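Local atomic coordinates of putative aminotransferase (Actinomadura melliaura, PDB entry 4ZWV), a protein that probably acts as a pyridoxal-phosphate-dependent sugar aminotransferase in the biosynthesis of the aminopentose of the indolocarbazole AT2433. Residues Val101-Pro105 / Ala106-Met110; Trp239-Asp243 / Leu244-Ile248; Thr335-Pro338 / Gly339-Ser342. All coordinates share one frame; numbering follows the deposited sequence.

Contact 1: Val101-Pro105 / Ala106-Met110; sequences VDVDP and ATLTM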
ATOM      1  N   VAL A 101      25.957  -1.319  -4.154  1.00 10.95           N
ATOM      2  CA  VAL A 101      26.791  -2.221  -4.935  1.00 12.02           C
ATOM      3  C   VAL A 101      26.860  -1.691  -6.363  1.00 10.05           C
ATOM      4  O   VAL A 101      25.864  -1.183  -6.903  1.00 12.47           O
ATOM      5  CB  VAL A 101      26.233  -3.659  -4.922  1.00 11.54           C
ATOM      6  CG1 VAL A 101      27.171  -4.633  -5.656  1.00 11.36           C
ATOM      7  CG2 VAL A 101      26.028  -4.120  -3.480  1.00 13.07           C
ATOM      8  N   ASP A 102      28.040  -1.806  -6.959  1.00 11.00           N
ATOM      9  CA  ASP A 102      28.284  -1.293  -8.297  1.00 12.73           C
ATOM     10  C   ASP A 102      27.539  -2.110  -9.339  1.00 12.66           C
ATOM     11  O   ASP A 102      26.957  -3.162  -9.046  1.00 13.07           O
ATOM     12  CB  ASP A 102      29.785  -1.304  -8.587  1.00 12.13           C
ATOM     13  CG  ASP A 102      30.223  -0.214  -9.558  1.00 14.17           C
ATOM     14  OD1 ASP A 102      29.364   0.402 -10.229  1.00 13.98           O
ATOM     15  OD2 ASP A 102      31.446   0.020  -9.623  1.00 15.92           O
ATOM     16  N   VAL A 103      27.571  -1.599 -10.562  1.00 12.19           N
ATOM     17  CA  VAL A 103      26.916  -2.194 -11.710  1.00 14.43           C
ATOM     18  C   VAL A 103      27.953  -2.750 -12.689  1.00 14.08           C
ATOM     19  O   VAL A 103      28.982  -2.116 -12.935  1.00 16.32           O
ATOM     20  CB  VAL A 103      26.033  -1.144 -12.413  1.00 13.56           C
ATOM     21  CG1 VAL A 103      25.473  -1.670 -13.707  1.00 17.61           C
ATOM     22  CG2 VAL A 103      24.904  -0.688 -11.481  1.00 13.93           C
ATOM     23  N   ASP A 104      27.685  -3.934 -13.237  1.00 12.91           N
ATOM     24  CA  ASP A 104      28.506  -4.497 -14.303  1.00 14.36           C
ATOM     25  C   ASP A 104      28.194  -3.756 -15.606  1.00 14.46           C
ATOM     26  O   ASP A 104      27.071  -3.829 -16.094  1.00 14.16           O
ATOM     27  CB  ASP A 104      28.225  -5.999 -14.447  1.00 16.23           C
ATOM     28  CG  ASP A 104      29.066  -6.662 -15.534  1.00 24.17           C
ATOM     29  OD1 ASP A 104      29.861  -5.973 -16.202  1.00 22.59           O
ATOM     30  OD2 ASP A 104      28.918  -7.886 -15.724  1.00 31.54           O
ATOM     31  N   PRO A 105      29.183  -3.039 -16.170  1.00 15.67           N
ATOM     32  CA  PRO A 105      28.929  -2.277 -17.400  1.00 17.73           C
ATOM     33  C   PRO A 105      28.458  -3.142 -18.566  1.00 17.29           C
ATOM     34  O   PRO A 105      27.784  -2.631 -19.463  1.00 20.86           O
ATOM     35  CB  PRO A 105      30.296  -1.659 -17.723  1.00 19.06           C
ATOM     36  CG  PRO A 105      31.025  -1.636 -16.427  1.00 24.45           C
ATOM     37  CD  PRO A 105      30.553  -2.844 -15.669  1.00 15.54           C
ATOM     38  N   ALA A 106      28.805  -4.426 -18.551  1.00 17.59           N
ATOM     39  CA  ALA A 106      28.456  -5.317 -19.658  1.00 19.91           C
ATOM     40  C   ALA A 106      27.007  -5.797 -19.629  1.00 21.41           C
ATOM     41  O   ALA A 106      26.483  -6.244 -20.650  1.00 23.41           O
ATOM     42  CB  ALA A 106      29.399  -6.520 -19.675  1.00 20.52           C
ATOM     43  N   THR A 107      26.358  -5.703 -18.470  1.00 19.57           N
ATOM     44  CA  THR A 107      24.996  -6.218 -18.313  1.00 19.22           C
ATOM     45  C   THR A 107      23.991  -5.203 -17.773  1.00 16.75           C
ATOM     46  O   THR A 107      22.784  -5.398 -17.905  1.00 18.26           O
ATOM     47  CB  THR A 107      24.963  -7.425 -17.351  1.00 21.12           C
ATOM     48  OG1 THR A 107      25.393  -7.012 -16.048  1.00 21.09           O
ATOM     49  CG2 THR A 107      25.863  -8.548 -17.851  1.00 27.40           C
ATOM     50  N   LEU A 108      24.504  -4.141 -17.151  1.00 15.17           N
ATOM     51  CA  LEU A 108      23.711  -3.169 -16.394  1.00 13.18           C
ATOM     52  C   LEU A 108      22.941  -3.818 -15.242  1.00 14.51           C
ATOM     53  O   LEU A 108      21.908  -3.304 -14.811  1.00 16.58           O
ATOM     54  CB  LEU A 108      22.750  -2.396 -17.305  1.00 16.27           C
ATOM     55  CG  LEU A 108      23.435  -1.648 -18.460  1.00 17.30           C
ATOM     56  CD1 LEU A 108      22.431  -0.731 -19.186  1.00 16.67           C
ATOM     57  CD2 LEU A 108      24.660  -0.858 -18.002  1.00 19.76           C
ATOM     58  N   THR A 109      23.439  -4.940 -14.737  1.00 14.11           N
ATOM     59  CA  THR A 109      22.901  -5.487 -13.501  1.00 12.27           C
ATOM     60  C   THR A 109      24.015  -5.527 -12.465  1.00 11.28           C
ATOM     61  O   THR A 109      25.167  -5.227 -12.778  1.00 14.22           O
ATOM     62  CB  THR A 109      22.300  -6.882 -13.691  1.00 19.20           C
ATOM     63  OG1 THR A 109      23.300  -7.748 -14.224  1.00 20.07           O
ATOM     64  CG2 THR A 109      21.130  -6.827 -14.666  1.00 20.59           C
HETATM   65  N   MSE A 110      23.662  -5.876 -11.233  1.00 12.95           N
HETATM   66  CA  MSE A 110      24.604  -5.838 -10.113  1.00 13.12           C
HETATM   67  C   MSE A 110      25.942  -6.519 -10.404  1.00 12.11           C
HETATM   68  O   MSE A 110      25.987  -7.638 -10.910  1.00 14.42           O
HETATM   69  CB  MSE A 110      23.974  -6.487  -8.885  1.00 13.72           C
HETATM   70  CG  MSE A 110      24.857  -6.414  -7.656  1.00 13.51           C
HETATM   71 SE   MSE A 110      24.059  -7.287  -6.106  0.53 16.17          SE
HETATM   72  CE  MSE A 110      22.825  -5.907  -5.534  1.00 11.31           C
TER
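With chi1 at -179°, D104 sets its CG anti to the backbone N, and the carboxylate swings in beside the start of 106-110. There A106 N donates to D104 OD1 at 3.0 Å, meeting it from above the carboxylate plane; a side chain accepting from the amide two residues on makes an Asx turn. The main chain of D104 grips the same bend. T107 N (3.1 Å) and L108 N (2.8 Å) both donate to D104 O, the first from above the carbonyl plane, the second almost in line with C=O, while D104 N donates to T109 O at 2.9 Å. P105 and A106 have the angles of a type I turn, L108 has left-handed helical angles, and a single bridge joins V103 to M110. At the open end, V101 CG1 lies 3.5 Å from M110 CG; nearer the bend, V103 CG1 comes within 3.5 Å of L108 CA. Replacing D104 by a valine is likely to leave A106 N without its acceptor and the first bend less firmly fixed. Since P105 O and T107 O accept from K299 and R285, the chemistry implies a polar turn set by D104, two of its carbonyls also met by cationic side chains, with an apolar pair at its open end.

Contact 2: Trp239-Asp243 / Leu244-Ile248; sequences WHMTD and LNAAI
M241 and T242 are extended, with psi of 147° and 174°, and the chain turns helical at D243, so that the amides of N245, A246 and A247 turn back to the carbonyls of T242 and D243. A246 N donates to T242 O at 3.1 Å in the carbonyl plane, and A247 N donates to D243 O at 2.9 Å, tilted from the plane of the D243 carbonyl; the bond from N245 N to T242 O is weak. These bonds place T242 at the N-cap of helix 243-273.

Its side chain makes no capping bond. The side chains of T242 and N245 lie alongside, pointing the same way, and a water joins the T242 backbone to the N245 amide: T242 N donates to it at 2.9 Å, and it donates to N245 OD1 at 2.8 Å. The other end of that amide is held too, since N245 ND2 donates to C194 O. On another side of the first turn, M241, a selenomethionine, has CG anti to the backbone N and a bend at chi3 (-63°), which carries SE to 3.7 Å from A246 CA and 3.8 Å from A246 CB; the M241 and N245 side chains cross obliquely, M241 CG 4.1 Å from N245 CB. F38 of helix 33-46 touches both M241 and A246. The carboxylate of D243 points away from 244-248 and accepts from the amides of G32, R34 and V35, around the start of that same helix.

L244 meets I248 of the second subunit, which places this helix start at the dimer interface. The M241–A246 pair, flanking the N-cap, occupies the positions of a hydrophobic staple, with water taking the place of the direct side-chain bond that a capping box would have.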
ATOM      1  N   TRP A 239      -1.088  -5.037   2.961  1.00  8.76           N
ATOM      2  CA  TRP A 239      -0.195  -5.337   1.865  1.00  7.36           C
ATOM      3  C   TRP A 239      -0.812  -6.287   0.851  1.00  9.25           C
ATOM      4  O   TRP A 239      -0.161  -6.642  -0.125  1.00 10.19           O
ATOM      5  CB  TRP A 239       1.092  -5.960   2.400  1.00  7.62           C
ATOM      6  CG  TRP A 239       2.033  -4.979   3.080  1.00  8.77           C
ATOM      7  CD1 TRP A 239       2.338  -3.711   2.681  1.00 10.91           C
ATOM      8  CD2 TRP A 239       2.825  -5.234   4.252  1.00  8.03           C
ATOM      9  NE1 TRP A 239       3.266  -3.152   3.543  1.00 12.41           N
ATOM     10  CE2 TRP A 239       3.583  -4.073   4.508  1.00 10.28           C
ATOM     11  CE3 TRP A 239       2.957  -6.330   5.111  1.00  9.23           C
ATOM     12  CZ2 TRP A 239       4.453  -3.970   5.594  1.00 13.67           C
ATOM     13  CZ3 TRP A 239       3.832  -6.231   6.187  1.00 10.77           C
ATOM     14  CH2 TRP A 239       4.568  -5.060   6.415  1.00 11.72           C
ATOM     15  N   HIS A 240      -2.050  -6.701   1.084  1.00  8.76           N
ATOM     16  CA  HIS A 240      -2.688  -7.688   0.213  1.00  9.80           C
ATOM     17  C   HIS A 240      -3.275  -7.091  -1.070  1.00  8.68           C
ATOM     18  O   HIS A 240      -3.362  -5.868  -1.231  1.00 10.52           O
ATOM     19  CB  HIS A 240      -3.780  -8.444   0.988  1.00  9.45           C
ATOM     20  CG  HIS A 240      -4.980  -7.614   1.314  1.00  9.25           C
ATOM     21  ND1 HIS A 240      -6.183  -8.176   1.676  1.00 13.65           N
ATOM     22  CD2 HIS A 240      -5.159  -6.274   1.362  1.00 14.43           C
ATOM     23  CE1 HIS A 240      -7.061  -7.216   1.912  1.00 12.78           C
ATOM     24  NE2 HIS A 240      -6.469  -6.052   1.724  1.00 15.65           N
HETATM   25  N   MSE A 241      -3.629  -7.994  -1.983  1.00  8.04           N
HETATM   26  CA  MSE A 241      -4.389  -7.672  -3.187  1.00  8.80           C
HETATM   27  C   MSE A 241      -5.863  -8.004  -2.954  1.00  8.45           C
HETATM   28  O   MSE A 241      -6.172  -8.974  -2.250  1.00 10.37           O
HETATM   29  CB  MSE A 241      -3.861  -8.474  -4.389  1.00  9.13           C
HETATM   30  CG  MSE A 241      -4.586  -8.158  -5.691  1.00  9.32           C
HETATM   31 SE   MSE A 241      -4.107  -9.347  -7.142  0.62 13.74          SE
HETATM   32  CE  MSE A 241      -2.216  -8.901  -7.304  1.00 10.66           C
ATOM     33  N   THR A 242      -6.765  -7.234  -3.564  1.00  8.62           N
ATOM     34  CA  THR A 242      -8.191  -7.518  -3.473  1.00  8.97           C
ATOM     35  C   THR A 242      -8.753  -7.989  -4.814  1.00  9.73           C
ATOM     36  O   THR A 242      -8.046  -7.983  -5.833  1.00 10.65           O
ATOM     37  CB  THR A 242      -8.959  -6.294  -3.019  1.00 12.34           C
ATOM     38  OG1 THR A 242      -8.747  -5.252  -3.979  1.00 17.51           O
ATOM     39  CG2 THR A 242      -8.464  -5.845  -1.653  1.00 14.08           C
ATOM     40  N   ASP A 243     -10.021  -8.394  -4.811  1.00 11.56           N
ATOM     41  CA  ASP A 243     -10.601  -9.044  -5.992  1.00 11.01           C
ATOM     42  C   ASP A 243     -10.735  -8.129  -7.207  1.00 10.79           C
ATOM     43  O   ASP A 243     -10.671  -8.613  -8.335  1.00 11.85           O
ATOM     44  CB  ASP A 243     -11.972  -9.649  -5.649  1.00 12.09           C
ATOM     45  CG  ASP A 243     -11.866 -11.065  -5.092  1.00 13.72           C
ATOM     46  OD1 ASP A 243     -10.764 -11.462  -4.635  1.00 12.34           O
ATOM     47  OD2 ASP A 243     -12.889 -11.780  -5.095  1.00 15.23           O
ATOM     48  N   LEU A 244     -10.910  -6.822  -7.006  1.00 10.32           N
ATOM     49  CA  LEU A 244     -10.979  -5.902  -8.144  1.00 11.13           C
ATOM     50  C   LEU A 244      -9.726  -6.017  -9.013  1.00 11.47           C
ATOM     51  O   LEU A 244      -9.802  -6.147 -10.252  1.00 12.67           O
ATOM     52  CB  LEU A 244     -11.155  -4.460  -7.668  1.00 15.66           C
ATOM     53  CG  LEU A 244     -11.059  -3.346  -8.708  1.00 21.73           C
ATOM     54  CD1 LEU A 244     -12.171  -3.461  -9.758  1.00 21.09           C
ATOM     55  CD2 LEU A 244     -11.092  -1.984  -8.022  1.00 27.13           C
ATOM     56  N   ASN A 245      -8.569  -6.003  -8.368  1.00  9.69           N
ATOM     57  CA  ASN A 245      -7.326  -6.053  -9.114  1.00  8.63           C
ATOM     58  C   ASN A 245      -7.010  -7.462  -9.575  1.00  9.50           C
ATOM     59  O   ASN A 245      -6.490  -7.640 -10.676  1.00 10.71           O
ATOM     60  CB  ASN A 245      -6.204  -5.460  -8.259  1.00  8.61           C
ATOM     61  CG  ASN A 245      -6.496  -4.023  -7.900  1.00 11.40           C
ATOM     62  OD1 ASN A 245      -6.960  -3.736  -6.798  1.00 13.29           O
ATOM     63  ND2 ASN A 245      -6.296  -3.118  -8.857  1.00 10.50           N
ATOM     64  N   ALA A 246      -7.371  -8.472  -8.787  1.00  9.19           N
ATOM     65  CA  ALA A 246      -7.157  -9.849  -9.250  1.00  9.18           C
ATOM     66  C   ALA A 246      -7.976 -10.133 -10.513  1.00 11.21           C
ATOM     67  O   ALA A 246      -7.509 -10.850 -11.407  1.00 10.70           O
ATOM     68  CB  ALA A 246      -7.502 -10.849  -8.161  1.00 10.85           C
ATOM     69  N   ALA A 247      -9.172  -9.555 -10.609  1.00  9.71           N
ATOM     70  CA  ALA A 247     -10.018  -9.749 -11.792  1.00 10.32           C
ATOM     71  C   ALA A 247      -9.344  -9.195 -13.043  1.00 11.51           C
ATOM     72  O   ALA A 247      -9.382  -9.817 -14.107  1.00 12.10           O
ATOM     73  CB  ALA A 247     -11.376  -9.098 -11.589  1.00 13.44           C
ATOM     74  N   ILE A 248      -8.713  -8.033 -12.904  1.00 10.75           N
ATOM     75  CA  ILE A 248      -8.014  -7.408 -14.016  1.00 10.21           C
ATOM     76  C   ILE A 248      -6.811  -8.262 -14.432  1.00 11.09           C
ATOM     77  O   ILE A 248      -6.605  -8.513 -15.621  1.00 11.12           O
ATOM     78  CB  ILE A 248      -7.579  -5.974 -13.652  1.00  9.95           C
ATOM     79  CG1 ILE A 248      -8.832  -5.121 -13.421  1.00 11.54           C
ATOM     80  CG2 ILE A 248      -6.708  -5.377 -14.765  1.00 12.10           C
ATOM     81  CD1 ILE A 248      -8.546  -3.756 -12.818  1.00 14.67           C
TER
HETATM   82  O   HOH W   1      -5.660  -4.758  -4.571  1.00 11.59           O

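Contact 3: Thr335-Pro338 / Gly339-Ser342; sequences TSLP and GLDS
D341 folds back over the carbonyl of L337, its carboxylate lying across the start of the helix. With chi1 at -68°, CG stands beside its own backbone N and anti to the carbonyl carbon, 3.2 Å from L337 O. No bond joins the carboxylate to that carbonyl, as both are acceptors. D341 N donates to L337 O at 2.9 Å with an N-H...O angle of 166°, nearly in line with C=O. The carboxylate is tied to the preceding backbone through water: one water accepts from L337 N and donates to D341 OD2 at 2.6 Å, while a second lies 2.9 Å from both L337 N and D341 OD1. R323 adds a salt bridge to D341 OD1.

The two leucines approach through their bases, L337 CB standing 4.2 Å from L340 CB. L337 also packs on P81 and W100, so the helix start is seated against strand 97-100 and its neighbours. P338, having no amide hydrogen to place, takes the first helical position. One turn on, S342 N donates to P338 O at 3.0 Å, the donor tilted from the carbonyl plane; S342 OG, held at chi1 76° between the backbone N and the carbonyl carbon, donates to G339 O at 2.7 Å.

L337 sits at the N-cap but brings no polar side chain. D102, from an earlier loop, accepts from G339 N and L340 N, the first amide hydrogens of the helix, through OD2 and OD1. Two acids thus sit near the amide end of helix 338-344, where the helix dipole would probably stabilise their negative charge, and R323 is likely to offset part of that of D341.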
ATOM      1  N   THR A 335      28.810   6.441  -2.255  1.00 15.25           N
ATOM      2  CA  THR A 335      30.048   5.691  -2.350  1.00 14.79           C
ATOM      3  C   THR A 335      30.537   5.739  -3.792  1.00 14.87           C
ATOM      4  O   THR A 335      29.799   6.141  -4.691  1.00 19.18           O
ATOM      5  CB  THR A 335      29.856   4.235  -1.894  1.00 17.20           C
ATOM      6  OG1 THR A 335      31.125   3.604  -1.715  1.00 26.40           O
ATOM      7  CG2 THR A 335      29.064   3.467  -2.911  1.00 17.79           C
ATOM      8  N   SER A 336      31.780   5.341  -4.014  1.00 15.25           N
ATOM      9  CA  SER A 336      32.325   5.372  -5.367  1.00 18.86           C
ATOM     10  C   SER A 336      31.895   4.137  -6.148  1.00 14.62           C
ATOM     11  O   SER A 336      32.173   3.021  -5.739  1.00 17.28           O
ATOM     12  CB  SER A 336      33.843   5.473  -5.333  1.00 18.89           C
ATOM     13  OG  SER A 336      34.371   5.389  -6.649  1.00 24.11           O
ATOM     14  N   LEU A 337      31.219   4.353  -7.271  1.00 14.21           N
ATOM     15  CA  LEU A 337      30.751   3.257  -8.110  1.00 13.19           C
ATOM     16  C   LEU A 337      31.259   3.465  -9.533  1.00 12.96           C
ATOM     17  O   LEU A 337      30.517   3.909 -10.403  1.00 14.35           O
ATOM     18  CB  LEU A 337      29.222   3.173  -8.093  1.00 12.59           C
ATOM     19  CG  LEU A 337      28.583   3.012  -6.714  1.00 11.45           C
ATOM     20  CD1 LEU A 337      27.061   3.123  -6.806  1.00 13.33           C
ATOM     21  CD2 LEU A 337      28.977   1.685  -6.089  1.00 12.28           C
ATOM     22  N   PRO A 338      32.537   3.148  -9.769  1.00 14.61           N
ATOM     23  CA  PRO A 338      33.175   3.462 -11.049  1.00 14.37           C
ATOM     24  C   PRO A 338      32.565   2.684 -12.221  1.00 14.79           C
ATOM     25  O   PRO A 338      32.568   3.198 -13.343  1.00 16.69           O
ATOM     26  CB  PRO A 338      34.637   3.065 -10.824  1.00 18.44           C
ATOM     27  CG  PRO A 338      34.601   2.079  -9.717  1.00 17.14           C
ATOM     28  CD  PRO A 338      33.462   2.502  -8.825  1.00 14.05           C
ATOM     29  N   GLY A 339      32.049   1.484 -11.969  1.00 13.25           N
ATOM     30  CA  GLY A 339      31.399   0.716 -13.024  1.00 13.47           C
ATOM     31  C   GLY A 339      30.173   1.450 -13.542  1.00 13.13           C
ATOM     32  O   GLY A 339      30.020   1.681 -14.740  1.00 14.87           O
ATOM     33  N   LEU A 340      29.299   1.838 -12.622  1.00 12.29           N
ATOM     34  CA  LEU A 340      28.116   2.601 -13.000  1.00 12.07           C
ATOM     35  C   LEU A 340      28.504   3.939 -13.631  1.00 14.86           C
ATOM     36  O   LEU A 340      27.910   4.351 -14.628  1.00 14.69           O
ATOM     37  CB  LEU A 340      27.211   2.815 -11.785  1.00 11.88           C
ATOM     38  CG  LEU A 340      25.921   3.602 -12.019  1.00 12.62           C
ATOM     39  CD1 LEU A 340      25.160   3.026 -13.217  1.00 12.88           C
ATOM     40  CD2 LEU A 340      25.056   3.580 -10.761  1.00 14.26           C
ATOM     41  N   ASP A 341      29.494   4.617 -13.053  1.00 13.97           N
ATOM     42  CA  ASP A 341      29.971   5.886 -13.609  1.00 13.74           C
ATOM     43  C   ASP A 341      30.372   5.733 -15.080  1.00 18.42           C
ATOM     44  O   ASP A 341      30.162   6.643 -15.882  1.00 17.75           O
ATOM     45  CB  ASP A 341      31.169   6.434 -12.819  1.00 15.47           C
ATOM     46  CG  ASP A 341      30.809   6.888 -11.414  1.00 18.80           C
ATOM     47  OD1 ASP A 341      29.614   7.123 -11.128  1.00 18.37           O
ATOM     48  OD2 ASP A 341      31.745   7.025 -10.597  1.00 20.85           O
ATOM     49  N   SER A 342      30.944   4.585 -15.435  1.00 15.95           N
ATOM     50  CA  SER A 342      31.480   4.408 -16.790  1.00 17.58           C
ATOM     51  C   SER A 342      30.387   4.208 -17.840  1.00 16.24           C
ATOM     52  O   SER A 342      30.669   4.293 -19.040  1.00 19.31           O
ATOM     53  CB  SER A 342      32.458   3.226 -16.842  1.00 16.08           C
ATOM     54  OG  SER A 342      31.774   1.985 -16.823  1.00 17.11           O
TER
HETATM   55  O   HOH W   2      29.908   6.695  -8.270  1.00 24.86           O
HETATM   56  O   HOH W   3      31.995   7.322  -7.998  1.00 64.27           O

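How the contacts relate
From the N terminus, contact 1 comes first, closing the connection between strand 97-100, at the edge of the mixed seven-stranded sheet, and helix 112-118. Contact 2 follows at the start of helix 243-273, and contact 3 opens helix 338-344. The three lie in series; none nests within or crosses another. In space contacts 1 and 3 are neighbours, their centres about 9 Å apart: through the D102 carboxylate, residues far apart in sequence join the sheet-edge loop to the later helix. Contact 2 stands across the chain's centre, about 34 Å from contact 1 and about 40 Å from contact 3, centre to centre, on the subunit-interface side.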